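Citryl-CoA lyase (Hydrogenobacter thermophilus, PDB 6HXP) probably cleaves citryl-CoA to acetyl-CoA and oxaloacetate, as a lyase of the citrate synthase family that binds coenzyme A. Local coordinates at residues 58-66 with 210-221; 119-127 with 168-179. All coordinates share one frame; numbering follows the deposited sequence. Where two conformers were deposited one is given.

How the interactions relate
Interaction 1 lies deep in the chain, its centre about 9 Å from the centre of the chain, and a second subunit reaches it; interaction 2, its centre about 24 Å from the chain's centre, is partly buried, with no other subunit touching its segments. The two share no helix: 58-66 leaves helix 48-60 and runs along helix 206-228, whereas 119-127 and 168-179 join helices 120-129 and 164-180. Their chemistry follows their place. In the core, glycines let backbone meet backbone, and buried arginine and histidine bond to a carbonyl and an aspartate; toward the surface, two valine knobs make the seal and a glutamine, held by a glutamate, closes the more exposed side. Interaction 2 also lies close to bound coenzyme A.

Interaction 1: 58-66 with 210-221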
loop_
_atom_site.group_PDB
_atom_site.type_symbol
_atom_site.label_atom_id
_atom_site.label_comp_id
_atom_site.label_asym_id
_atom_site.label_seq_id
_atom_site.Cartn_x
_atom_site.Cartn_y
_atom_site.Cartn_z
ATOM N N LEU A 58 -7.475 -12.908 19.245
ATOM C CA LEU A 58 -6.330 -12.561 18.406
ATOM C C LEU A 58 -5.545 -13.792 17.985
ATOM O O LEU A 58 -5.136 -13.903 16.839
ATOM C CB LEU A 58 -5.462 -11.532 19.111
ATOM C CG LEU A 58 -6.174 -10.194 19.388
ATOM C CD1 LEU A 58 -5.308 -9.311 20.290
ATOM C CD2 LEU A 58 -6.469 -9.435 18.096
ATOM N N VAL A 59 -5.334 -14.726 18.900
ATOM C CA VAL A 59 -4.636 -15.957 18.533
ATOM C C VAL A 59 -5.403 -16.705 17.475
ATOM O O VAL A 59 -4.783 -17.298 16.569
ATOM C CB VAL A 59 -4.360 -16.825 19.785
ATOM C CG1 VAL A 59 -3.802 -18.194 19.405
ATOM C CG2 VAL A 59 -3.378 -16.114 20.709
ATOM N N SER A 60 -6.757 -16.674 17.557
ATOM C CA SER A 60 -7.618 -17.411 16.623
ATOM C C SER A 60 -7.378 -17.092 15.164
ATOM O O SER A 60 -7.599 -17.941 14.320
ATOM C CB SER A 60 -9.080 -17.122 16.920
ATOM O OG SER A 60 -9.486 -17.758 18.131
ATOM N N VAL A 61 -6.900 -15.891 14.891
ATOM C CA VAL A 61 -6.707 -15.431 13.505
ATOM C C VAL A 61 -5.239 -15.184 13.148
ATOM O O VAL A 61 -4.991 -14.524 12.142
ATOM C CB VAL A 61 -7.554 -14.174 13.199
ATOM C CG1 VAL A 61 -9.044 -14.439 13.448
ATOM C CG2 VAL A 61 -7.081 -12.985 14.001
ATOM N N ILE A 62 -4.296 -15.770 13.891
ATOM C CA ILE A 62 -2.903 -15.364 13.703
ATOM C C ILE A 62 -2.333 -15.683 12.330
ATOM O O ILE A 62 -1.515 -14.906 11.812
ATOM C CB ILE A 62 -2.029 -15.889 14.844
ATOM C CG1 ILE A 62 -0.709 -15.120 14.850
ATOM C CG2 ILE A 62 -1.811 -17.398 14.789
ATOM C CD1 ILE A 62 0.061 -15.291 16.119
ATOM N N ASP A 63 -2.783 -16.779 11.707
ATOM C CA ASP A 63 -2.339 -17.078 10.344
ATOM C C ASP A 63 -3.286 -18.083 9.716
ATOM O O ASP A 63 -3.964 -18.828 10.413
ATOM C CB ASP A 63 -0.889 -17.636 10.276
ATOM C CG ASP A 63 -0.293 -17.517 8.881
ATOM O OD1 ASP A 63 -0.274 -16.391 8.333
ATOM O OD2 ASP A 63 0.069 -18.585 8.287
ATOM N N HIS A 64 -3.304 -18.115 8.386
ATOM C CA HIS A 64 -4.134 -19.095 7.677
ATOM C C HIS A 64 -3.379 -19.690 6.512
ATOM O O HIS A 64 -3.984 -20.129 5.539
ATOM C CB HIS A 64 -5.465 -18.475 7.228
ATOM C CG HIS A 64 -6.551 -19.507 7.085
ATOM N ND1 HIS A 64 -6.903 -20.037 5.844
ATOM C CD2 HIS A 64 -7.229 -20.169 8.036
ATOM C CE1 HIS A 64 -7.845 -20.938 6.089
ATOM N NE2 HIS A 64 -8.088 -21.041 7.392
ATOM N N GLY A 65 -2.061 -19.640 6.572
ATOM C CA GLY A 65 -1.210 -20.240 5.571
ATOM C C GLY A 65 -0.978 -19.358 4.361
ATOM O O GLY A 65 -1.234 -18.154 4.358
ATOM N N ILE A 66 -0.351 -19.963 3.348
ATOM C CA ILE A 66 0.054 -19.238 2.169
ATOM C C ILE A 66 -1.058 -19.079 1.153
ATOM O O ILE A 66 -0.916 -18.219 0.269
ATOM C CB ILE A 66 1.334 -19.904 1.608
ATOM C CG1 ILE A 66 2.122 -19.012 0.704
ATOM C CG2 ILE A 66 1.018 -21.236 0.941
ATOM C CD1 ILE A 66 3.550 -19.590 0.459
ATOM N N PHE A 210 -9.071 -8.353 13.149
ATOM C CA PHE A 210 -8.480 -9.247 12.156
ATOM C C PHE A 210 -7.123 -8.786 11.715
ATOM O O PHE A 210 -6.160 -9.558 11.736
ATOM C CB PHE A 210 -9.412 -9.402 10.965
ATOM C CG PHE A 210 -8.973 -10.421 9.957
ATOM C CD1 PHE A 210 -8.766 -11.740 10.328
ATOM C CD2 PHE A 210 -8.837 -10.094 8.626
ATOM C CE1 PHE A 210 -8.411 -12.702 9.384
ATOM C CE2 PHE A 210 -8.466 -11.061 7.690
ATOM C CZ PHE A 210 -8.203 -12.333 8.075
ATOM N N ILE A 211 -6.984 -7.490 11.473
ATOM C CA ILE A 211 -5.683 -6.978 11.070
ATOM C C ILE A 211 -4.652 -7.177 12.140
ATOM O O ILE A 211 -3.532 -7.631 11.893
ATOM C CB ILE A 211 -5.820 -5.479 10.724
ATOM C CG1 ILE A 211 -6.683 -5.270 9.458
ATOM C CG2 ILE A 211 -4.410 -4.847 10.522
ATOM C CD1 ILE A 211 -7.240 -3.937 9.339
ATOM N N ILE A 212 -4.979 -6.795 13.382
ATOM C CA ILE A 212 -4.021 -6.899 14.470
ATOM C C ILE A 212 -3.599 -8.363 14.684
ATOM O O ILE A 212 -2.417 -8.617 14.889
ATOM C CB ILE A 212 -4.631 -6.316 15.754
ATOM C CG1 ILE A 212 -4.756 -4.821 15.625
ATOM C CG2 ILE A 212 -3.792 -6.701 17.006
ATOM C CD1 ILE A 212 -5.692 -4.164 16.675
ATOM N N GLY A 213 -4.557 -9.254 14.629
ATOM C CA GLY A 213 -4.301 -10.674 14.845
ATOM C C GLY A 213 -3.492 -11.294 13.749
ATOM O O GLY A 213 -2.658 -12.154 14.033
ATOM N N ARG A 214 -3.768 -10.942 12.500
ATOM C CA ARG A 214 -3.122 -11.601 11.335
ATOM C C ARG A 214 -1.773 -11.020 10.942
ATOM O O ARG A 214 -0.969 -11.691 10.268
ATOM C CB ARG A 214 -4.078 -11.584 10.156
ATOM C CG ARG A 214 -3.595 -12.200 8.847
ATOM C CD ARG A 214 -3.225 -13.660 8.954
ATOM N NE ARG A 214 -4.342 -14.471 9.443
ATOM C CZ ARG A 214 -5.357 -14.937 8.718
ATOM N NH1 ARG A 214 -5.374 -14.779 7.385
ATOM N NH2 ARG A 214 -6.349 -15.601 9.308
ATOM N N VAL A 215 -1.495 -9.752 11.299
ATOM C CA VAL A 215 -0.210 -9.160 10.909
ATOM C C VAL A 215 0.985 -10.009 11.356
ATOM O O VAL A 215 1.933 -10.106 10.575
ATOM C CB VAL A 215 -0.135 -7.679 11.384
ATOM C CG1 VAL A 215 1.304 -7.203 11.565
ATOM C CG2 VAL A 215 -0.853 -6.794 10.371
ATOM N N PRO A 216 1.011 -10.656 12.531
ATOM C CA PRO A 216 2.151 -11.520 12.834
ATOM C C PRO A 216 2.341 -12.621 11.786
ATOM O O PRO A 216 3.467 -12.921 11.439
ATOM C CB PRO A 216 1.836 -12.081 14.203
ATOM C CG PRO A 216 0.944 -11.020 14.844
ATOM C CD PRO A 216 0.096 -10.542 13.681
ATOM N N GLY A 217 1.263 -13.211 11.310
ATOM C CA GLY A 217 1.357 -14.206 10.248
ATOM C C GLY A 217 1.924 -13.591 8.974
ATOM O O GLY A 217 2.791 -14.191 8.317
ATOM N N LEU A 218 1.461 -12.382 8.608
ATOM C CA LEU A 218 2.019 -11.733 7.418
ATOM C C LEU A 218 3.510 -11.488 7.576
ATOM O O LEU A 218 4.277 -11.642 6.624
ATOM C CB LEU A 218 1.298 -10.447 7.090
ATOM C CG LEU A 218 -0.188 -10.597 6.717
ATOM C CD1 LEU A 218 -0.849 -9.221 6.586
ATOM C CD2 LEU A 218 -0.356 -11.418 5.456
ATOM N N VAL A 219 3.927 -11.020 8.767
ATOM C CA VAL A 219 5.355 -10.822 8.997
ATOM C C VAL A 219 6.106 -12.119 8.782
ATOM O O VAL A 219 7.165 -12.144 8.128
ATOM C CB VAL A 219 5.586 -10.281 10.433
ATOM C CG1 VAL A 219 7.071 -10.342 10.789
ATOM C CG2 VAL A 219 5.077 -8.835 10.572
ATOM N N ALA A 220 5.578 -13.223 9.360
ATOM C CA ALA A 220 6.246 -14.510 9.164
ATOM C C ALA A 220 6.369 -14.894 7.686
ATOM O O ALA A 220 7.424 -15.364 7.246
ATOM C CB ALA A 220 5.528 -15.599 9.938
ATOM N N HIS A 221 5.291 -14.707 6.932
ATOM C CA HIS A 221 5.276 -15.050 5.501
ATOM C C HIS A 221 6.255 -14.178 4.695
ATOM O O HIS A 221 6.969 -14.688 3.847
ATOM C CB HIS A 221 3.859 -14.909 4.929
ATOM C CG HIS A 221 3.026 -16.105 5.219
ATOM N ND1 HIS A 221 3.094 -17.251 4.438
ATOM C CD2 HIS A 221 2.169 -16.332 6.259
ATOM C CE1 HIS A 221 2.276 -18.128 5.022
ATOM N NE2 HIS A 221 1.717 -17.634 6.135
#
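The hydrogen bonds of this contact centre on R214 and H221, which reach from helix 206-228 to the chain leaving helix 48-60. R214 NE gives a bond of 2.8 Å to V61 O, with the oxygen near the guanidinium plane; NH2 adds a weak one to the same oxygen. CG lies anti to the backbone N (chi1 179°), and bends at chi2 and chi3 fold the chain back to bring NE there. The guanidinium is covered on both faces: H64 N lies over the centre of one, and F210 CE1 lies 3.5 Å above the opposite face, offset toward its rim. An alanine at R214 would probably leave V61 O without these two donors and open a gap between H64 and F210.

Farther along, H221 NE2 donates to D63 OD2 at 2.9 Å, a histidine-carboxylate bond on the syn side. The same oxygen accepts G65 N from above the carboxylate plane, closing an Asx turn, and T10 OG1 of the second subunit also bonds it.

Backbone closeness depends on two glycines. V61 CG2 packs 3.7 Å from G213 CA, where a side chain would clash, and I62 CA directs a nearly straight C-H contact at G213 O (3.2 Å). D63 OD1 sits 3.3 Å from G217 CA, again where a CB could not fit.

The apolar contacts are ordinary van der Waals ones: L58 CD2 meets I212 CG2, V61 CB comes to the edge of the F210 ring, and I62 CG1 touches P216 CB, the two side chains crossing at about a right angle.

Around this core, I37 of helix 33-42 packs on L58 and I212, helix 84-93 touches V215, L218 and V219, and helix 147-158 reaches H64 through R148.

Interaction 2: 119-127 with 168-179; sequences SVEDIVKEY and FAEDVAEEIGRQ
V120 and V124 enter helix 164-180 as successive knobs into holes, packing helix 120-129 against it in the family's mainly helical fold; segments 120-127 and 168-179 cross at -59°. V120 sits among F168, D171, V172 and E175. Its CG1, anti to the backbone N (chi1 169°), lies 3.7 Å from E175 CB, while CG2 approaches F168 CE1 at 3.8 Å. One turn on, V124 sits among V172, E175, I176 and Q179: CG1 touches I176 CG1, the side chains crossing at about a right angle, and CG2 meets V172 CG1 at 4.0 Å. I123 reaches the F168 ring as well, bringing CD1 to its edge near the plane, and V172 CG2 lies over one face of that ring.

V172 and I176 also border the coenzyme A site, packing on Y137 and I134, both CoA-binding residues. F168 and I123 also pack on helix 101-116, so the three helices share one apolar seam.

Q179 closes the more open side. Its extended chain lays the amide alongside the first helix, with OE1 3.3 Å from K125 CA. E175, bent at chi2, curls back so that its aliphatic CG touches V124 while its carboxylate faces two partners, R178 through OE1 in a salt bridge and Q179 through OE2. This grip by E175 probably fixes the rotation of the amide. Q179 NE2 thus has two acceptors in its own plane: the anti lone pair of E175 OE2, in an almost straight bond of 2.7 Å, and a lone pair of E121 O at 3.1 Å, an oxygen that also accepts K125 N.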
loop_
_atom_site.group_PDB
_atom_site.type_symbol
_atom_site.label_atom_id
_atom_site.label_comp_id
_atom_site.label_asym_id
_atom_site.label_seq_id
_atom_site.Cartn_x
_atom_site.Cartn_y
_atom_site.Cartn_z
ATOM N N SER A 119 -37.799 -10.930 17.510
ATOM C CA SER A 119 -37.485 -12.346 17.674
ATOM C C SER A 119 -36.462 -12.795 16.638
ATOM O O SER A 119 -36.421 -12.277 15.522
ATOM C CB SER A 119 -38.746 -13.202 17.542
ATOM O OG SER A 119 -39.163 -13.273 16.190
ATOM N N VAL A 120 -35.656 -13.771 17.010
ATOM C CA VAL A 120 -34.667 -14.349 16.102
ATOM C C VAL A 120 -35.399 -14.938 14.876
ATOM O O VAL A 120 -34.963 -14.716 13.755
ATOM C CB VAL A 120 -33.780 -15.377 16.839
ATOM C CG1 VAL A 120 -32.937 -16.187 15.860
ATOM C CG2 VAL A 120 -32.886 -14.676 17.861
ATOM N N GLU A 121 -36.576 -15.582 15.083
ATOM C CA GLU A 121 -37.380 -16.117 13.980
ATOM C C GLU A 121 -37.690 -15.051 12.924
ATOM O O GLU A 121 -37.551 -15.309 11.725
ATOM C CB GLU A 121 -38.704 -16.701 14.506
ATOM C CG GLU A 121 -39.529 -17.377 13.419
ATOM C CD GLU A 121 -40.908 -17.805 13.863
ATOM O OE1 GLU A 121 -41.894 -17.363 13.232
ATOM O OE2 GLU A 121 -41.003 -18.572 14.848
ATOM N N ASP A 122 -38.160 -13.883 13.375
ATOM C CA ASP A 122 -38.567 -12.783 12.500
ATOM C C ASP A 122 -37.400 -12.192 11.758
ATOM O O ASP A 122 -37.505 -11.958 10.547
ATOM C CB ASP A 122 -39.311 -11.691 13.299
ATOM C CG ASP A 122 -40.745 -12.050 13.672
ATOM O OD1 ASP A 122 -41.253 -13.092 13.180
ATOM O OD2 ASP A 122 -41.371 -11.278 14.431
ATOM N N ILE A 123 -36.280 -11.962 12.478
ATOM C CA ILE A 123 -35.060 -11.425 11.887
ATOM C C ILE A 123 -34.570 -12.367 10.782
ATOM O O ILE A 123 -34.294 -11.903 9.686
ATOM C CB ILE A 123 -33.975 -11.176 12.969
ATOM C CG1 ILE A 123 -34.335 -9.967 13.865
ATOM C CG2 ILE A 123 -32.602 -10.952 12.317
ATOM C CD1 ILE A 123 -33.573 -9.897 15.223
ATOM N N VAL A 124 -34.456 -13.678 11.067
ATOM C CA VAL A 124 -33.971 -14.658 10.074
ATOM C C VAL A 124 -34.964 -14.769 8.895
ATOM O O VAL A 124 -34.529 -14.785 7.744
ATOM C CB VAL A 124 -33.676 -16.035 10.729
ATOM C CG1 VAL A 124 -33.392 -17.107 9.673
ATOM C CG2 VAL A 124 -32.496 -15.921 11.693
ATOM N N LYS A 125 -36.264 -14.811 9.169
ATOM C CA LYS A 125 -37.274 -14.879 8.096
ATOM C C LYS A 125 -37.118 -13.698 7.132
ATOM O O LYS A 125 -37.022 -13.914 5.926
ATOM C CB LYS A 125 -38.688 -14.934 8.691
ATOM C CG LYS A 125 -39.788 -15.132 7.659
ATOM C CD LYS A 125 -41.041 -15.765 8.280
ATOM C CE LYS A 125 -41.732 -14.889 9.306
ATOM N NZ LYS A 125 -42.760 -15.647 10.069
ATOM N N GLU A 126 -36.992 -12.472 7.666
ATOM C CA GLU A 126 -36.786 -11.266 6.853
ATOM C C GLU A 126 -35.532 -11.381 5.959
ATOM O O GLU A 126 -35.610 -11.039 4.785
ATOM C CB GLU A 126 -36.718 -10.027 7.763
ATOM C CG GLU A 126 -36.551 -8.685 7.059
ATOM C CD GLU A 126 -36.105 -7.574 7.992
ATOM O OE1 GLU A 126 -36.907 -6.645 8.242
ATOM O OE2 GLU A 126 -34.958 -7.643 8.490
ATOM N N TYR A 127 -34.393 -11.888 6.490
ATOM C CA TYR A 127 -33.179 -12.038 5.676
ATOM C C TYR A 127 -33.307 -13.109 4.626
ATOM O O TYR A 127 -32.885 -12.894 3.492
ATOM C CB TYR A 127 -31.947 -12.374 6.533
ATOM C CG TYR A 127 -31.177 -11.154 6.968
ATOM C CD1 TYR A 127 -31.622 -10.369 8.018
ATOM C CD2 TYR A 127 -29.993 -10.790 6.335
ATOM C CE1 TYR A 127 -30.896 -9.269 8.458
ATOM C CE2 TYR A 127 -29.222 -9.725 6.808
ATOM C CZ TYR A 127 -29.705 -8.942 7.842
ATOM O OH TYR A 127 -29.038 -7.836 8.288
ATOM N N PHE A 168 -27.350 -14.513 20.934
ATOM C CA PHE A 168 -28.021 -14.096 19.700
ATOM C C PHE A 168 -27.350 -14.728 18.488
ATOM O O PHE A 168 -28.021 -15.327 17.662
ATOM C CB PHE A 168 -28.026 -12.558 19.552
ATOM C CG PHE A 168 -28.735 -12.099 18.289
ATOM C CD1 PHE A 168 -30.116 -11.968 18.259
ATOM C CD2 PHE A 168 -28.016 -11.807 17.133
ATOM C CE1 PHE A 168 -30.768 -11.586 17.091
ATOM C CE2 PHE A 168 -28.666 -11.434 15.963
ATOM C CZ PHE A 168 -30.035 -11.297 15.955
ATOM N N ALA A 169 -26.023 -14.624 18.401
ATOM C CA ALA A 169 -25.307 -15.185 17.249
ATOM C C ALA A 169 -25.540 -16.691 17.104
ATOM O O ALA A 169 -25.761 -17.186 15.998
ATOM C CB ALA A 169 -23.820 -14.889 17.357
ATOM N N GLU A 170 -25.539 -17.426 18.212
ATOM C CA GLU A 170 -25.795 -18.884 18.146
ATOM C C GLU A 170 -27.246 -19.189 17.913
ATOM O O GLU A 170 -27.569 -20.147 17.189
ATOM C CB GLU A 170 -25.263 -19.560 19.412
ATOM C CG GLU A 170 -23.755 -19.449 19.496
ATOM C CD GLU A 170 -23.079 -20.564 20.254
ATOM O OE1 GLU A 170 -23.310 -20.668 21.475
ATOM O OE2 GLU A 170 -22.413 -21.398 19.603
ATOM N N ASP A 171 -28.163 -18.388 18.494
ATOM C CA ASP A 171 -29.592 -18.596 18.256
ATOM C C ASP A 171 -29.914 -18.415 16.776
ATOM O O ASP A 171 -30.735 -19.157 16.247
ATOM C CB ASP A 171 -30.446 -17.615 19.080
ATOM C CG ASP A 171 -30.572 -17.964 20.549
ATOM O OD1 ASP A 171 -30.153 -19.076 20.933
ATOM O OD2 ASP A 171 -31.005 -17.090 21.329
ATOM N N VAL A 172 -29.277 -17.453 16.107
ATOM C CA VAL A 172 -29.500 -17.226 14.673
ATOM C C VAL A 172 -29.057 -18.449 13.860
ATOM O O VAL A 172 -29.787 -18.842 12.948
ATOM C CB VAL A 172 -28.806 -15.906 14.190
ATOM C CG1 VAL A 172 -28.664 -15.852 12.668
ATOM C CG2 VAL A 172 -29.545 -14.674 14.713
ATOM N N ALA A 173 -27.912 -19.077 14.189
ATOM C CA ALA A 173 -27.483 -20.263 13.429
ATOM C C ALA A 173 -28.520 -21.377 13.547
ATOM O O ALA A 173 -28.883 -22.013 12.551
ATOM C CB ALA A 173 -26.159 -20.775 13.936
ATOM N N GLU A 174 -29.011 -21.597 14.766
ATOM C CA GLU A 174 -30.007 -22.646 15.008
ATOM C C GLU A 174 -31.284 -22.353 14.225
ATOM O O GLU A 174 -31.859 -23.266 13.597
ATOM C CB GLU A 174 -30.278 -22.743 16.521
ATOM C CG GLU A 174 -31.327 -23.761 16.930
ATOM C CD GLU A 174 -31.398 -24.044 18.419
ATOM O OE1 GLU A 174 -31.007 -23.162 19.218
ATOM O OE2 GLU A 174 -31.879 -25.141 18.788
ATOM N N GLU A 175 -31.721 -21.084 14.228
ATOM C CA GLU A 175 -32.930 -20.680 13.502
ATOM C C GLU A 175 -32.774 -20.775 11.981
ATOM O O GLU A 175 -33.750 -21.128 11.297
ATOM C CB GLU A 175 -33.346 -19.265 13.913
ATOM C CG GLU A 175 -34.656 -18.788 13.327
ATOM C CD GLU A 175 -35.868 -19.629 13.698
ATOM O OE1 GLU A 175 -35.867 -20.273 14.774
ATOM O OE2 GLU A 175 -36.833 -19.622 12.906
ATOM N N ILE A 176 -31.589 -20.455 11.438
ATOM C CA ILE A 176 -31.370 -20.602 9.991
ATOM C C ILE A 176 -31.565 -22.083 9.631
ATOM O O ILE A 176 -32.269 -22.392 8.660
ATOM C CB ILE A 176 -29.983 -20.077 9.534
ATOM C CG1 ILE A 176 -29.857 -18.557 9.719
ATOM C CG2 ILE A 176 -29.753 -20.425 8.063
ATOM C CD1 ILE A 176 -28.382 -18.077 9.681
ATOM N N GLY A 177 -30.992 -22.975 10.443
ATOM C CA GLY A 177 -31.124 -24.421 10.264
ATOM C C GLY A 177 -32.554 -24.889 10.286
ATOM O O GLY A 177 -32.947 -25.724 9.459
ATOM N N ARG A 178 -33.335 -24.339 11.221
ATOM C CA ARG A 178 -34.751 -24.644 11.396
ATOM C C ARG A 178 -35.564 -24.192 10.172
ATOM O O ARG A 178 -36.397 -24.952 9.671
ATOM C CB ARG A 178 -35.249 -23.939 12.668
ATOM C CG ARG A 178 -36.534 -24.475 13.232
ATOM C CD ARG A 178 -36.806 -23.842 14.585
ATOM N NE ARG A 178 -36.002 -24.439 15.659
ATOM C CZ ARG A 178 -35.177 -23.772 16.461
ATOM N NH1 ARG A 178 -34.533 -24.406 17.433
ATOM N NH2 ARG A 178 -34.978 -22.470 16.292
ATOM N N GLN A 179 -35.315 -22.968 9.684
ATOM C CA GLN A 179 -36.024 -22.410 8.526
ATOM C C GLN A 179 -35.582 -23.004 7.186
ATOM O O GLN A 179 -36.435 -23.236 6.331
ATOM C CB GLN A 179 -35.941 -20.881 8.514
ATOM C CG GLN A 179 -36.782 -20.275 9.633
ATOM C CD GLN A 179 -36.919 -18.779 9.554
ATOM O OE1 GLN A 179 -36.961 -18.180 8.478
ATOM N NE2 GLN A 179 -37.006 -18.136 10.699
#